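Local coordinates for protein TSSL (Francisella novicida, PDB 4ACK) that probably serves as a core membrane-associated component of the type VI secretion system, its all-helical cytoplasmic domain contributing to protein export and virulence, at residues G100-V103 / F104-D108. Sequence-based numbering, arbitrary orientation.
Sequences GEYV and FEITD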
loop_
_atom_site.group_PDB
_atom_site.type_symbol
_atom_site.label_atom_id
_atom_site.label_comp_id
_atom_site.label_asym_id
_atom_site.label_seq_id
_atom_site.Cartn_x
_atom_site.Cartn_y
_atom_site.Cartn_z
ATOM N N GLY A 100 8.210 -1.260 -5.211
ATOM C CA GLY A 100 8.328 -0.006 -5.960
ATOM C C GLY A 100 8.103 -0.114 -7.491
ATOM O O GLY A 100 7.657 0.857 -8.181
ATOM N N GLU A 101 8.431 -1.275 -8.021
ATOM C CA GLU A 101 8.046 -1.679 -9.409
ATOM C C GLU A 101 6.705 -2.416 -9.523
ATOM O O GLU A 101 5.917 -2.125 -10.400
ATOM C CB GLU A 101 9.154 -2.605 -9.996
ATOM C CG GLU A 101 10.384 -1.710 -10.293
ATOM C CD GLU A 101 11.619 -2.409 -10.828
ATOM O OE1 GLU A 101 11.690 -3.665 -10.786
ATOM O OE2 GLU A 101 12.523 -1.646 -11.290
ATOM N N TYR A 102 6.481 -3.402 -8.670
ATOM C CA TYR A 102 5.347 -4.292 -8.861
ATOM C C TYR A 102 3.980 -3.552 -8.699
ATOM O O TYR A 102 2.987 -3.828 -9.405
ATOM C CB TYR A 102 5.483 -5.537 -7.958
ATOM C CG TYR A 102 4.427 -6.585 -8.268
ATOM C CD1 TYR A 102 4.193 -7.006 -9.573
ATOM C CD2 TYR A 102 3.605 -7.106 -7.246
ATOM C CE1 TYR A 102 3.178 -7.987 -9.840
ATOM C CE2 TYR A 102 2.623 -8.036 -7.494
ATOM C CZ TYR A 102 2.408 -8.476 -8.793
ATOM O OH TYR A 102 1.430 -9.430 -9.016
ATOM N N VAL A 103 3.936 -2.546 -7.834
ATOM C CA VAL A 103 2.693 -1.709 -7.752
ATOM C C VAL A 103 2.342 -1.131 -9.110
ATOM O O VAL A 103 1.160 -1.031 -9.468
ATOM C CB VAL A 103 2.858 -0.581 -6.707
ATOM C CG1 VAL A 103 1.817 0.554 -6.876
ATOM C CG2 VAL A 103 2.956 -1.152 -5.307
ATOM N N PHE A 104 3.334 -0.680 -9.879
ATOM C CA PHE A 104 2.979 -0.099 -11.190
ATOM C C PHE A 104 2.701 -1.165 -12.228
ATOM O O PHE A 104 1.896 -0.957 -13.156
ATOM C CB PHE A 104 3.999 0.955 -11.669
ATOM C CG PHE A 104 4.101 2.108 -10.712
ATOM C CD1 PHE A 104 3.161 3.124 -10.739
ATOM C CD2 PHE A 104 5.110 2.126 -9.737
ATOM C CE1 PHE A 104 3.213 4.192 -9.819
ATOM C CE2 PHE A 104 5.196 3.161 -8.843
ATOM C CZ PHE A 104 4.236 4.218 -8.883
ATOM N N GLU A 105 3.244 -2.345 -11.991
ATOM C CA GLU A 105 2.779 -3.498 -12.755
ATOM C C GLU A 105 1.306 -3.832 -12.464
ATOM O O GLU A 105 0.517 -4.018 -13.391
ATOM C CB GLU A 105 3.611 -4.746 -12.504
ATOM C CG GLU A 105 3.293 -5.797 -13.587
ATOM C CD GLU A 105 4.073 -7.089 -13.366
ATOM O OE1 GLU A 105 5.223 -6.994 -12.941
ATOM O OE2 GLU A 105 3.531 -8.181 -13.595
ATOM N N ILE A 106 0.928 -3.910 -11.187
ATOM C CA ILE A 106 -0.515 -4.005 -10.817
ATOM C C ILE A 106 -1.359 -2.931 -11.480
ATOM O O ILE A 106 -2.440 -3.229 -12.080
ATOM C CB ILE A 106 -0.685 -3.938 -9.300
ATOM C CG1 ILE A 106 -0.083 -5.231 -8.752
ATOM C CG2 ILE A 106 -2.207 -3.703 -8.900
ATOM C CD1 ILE A 106 0.095 -5.276 -7.208
ATOM N N THR A 107 -0.871 -1.699 -11.418
ATOM C CA THR A 107 -1.604 -0.570 -11.943
ATOM C C THR A 107 -1.796 -0.715 -13.473
ATOM O O THR A 107 -2.907 -0.490 -13.962
ATOM C CB THR A 107 -0.915 0.751 -11.589
ATOM O OG1 THR A 107 -0.752 0.831 -10.135
ATOM C CG2 THR A 107 -1.704 1.958 -12.113
ATOM N N ASP A 108 -0.721 -1.101 -14.210
ATOM C CA ASP A 108 -0.846 -1.467 -15.624
ATOM C C ASP A 108 -1.975 -2.480 -15.842
ATOM O O ASP A 108 -2.765 -2.319 -16.720
ATOM C CB ASP A 108 0.459 -2.094 -16.188
ATOM C CG ASP A 108 1.603 -1.088 -16.260
ATOM O OD1 ASP A 108 1.362 0.122 -16.387
ATOM O OD2 ASP A 108 2.757 -1.524 -16.125
#
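Tyr102 and Ile106, one turn apart on the amphipathic helix 99-112 of the all-helical DotU fold, pack where this helix meets helix 55-79. CG1 of Ile106 lies over one face of the tyrosine ring, displaced from the ring centre, in a CH-pi contact 4.2 Å from the ring centroid, while the terminal CD1 comes to 3.8 Å from Tyr102 CE2. The ring of Tyr102 swings alongside the next turn because chi1 (-172°) sets CG opposite the backbone N; beyond this pair, Phe63 meets the ring edge-to-face and Lys59 hydrogen-bonds the hydroxyl. The backbone beneath is firmly closed, Ile106 N donating to Tyr102 O at 2.7 Å in a nearly straight bond (171°). Glu105 forms the looser, solvent-facing side. Its extended chain takes the carboxylate to the edge of the tyrosine ring, the two planes almost perpendicular at 86°, and OE1 stands 3.5 Å from Tyr102 CD1, an approach at the ring's edge, where the C-H rim is probably weakly electropositive, and not over its pi face. On the buried flank toward helix 143-153, Phe104 turns a ring edge to the preceding turn, with CD2 3.2 Å from Gly100 O in the plane of the ring, and its ring also packs against Tyr136 and Tyr148. Val103 and Thr107 continue the inner surface against helix 118-129. The buried threonine hydroxyl donates back into its own helix: Val103 O accepts both Thr107 N, at 2.9 Å, and Thr107 OG1, at 2.8 Å, one on each side of the carbonyl plane.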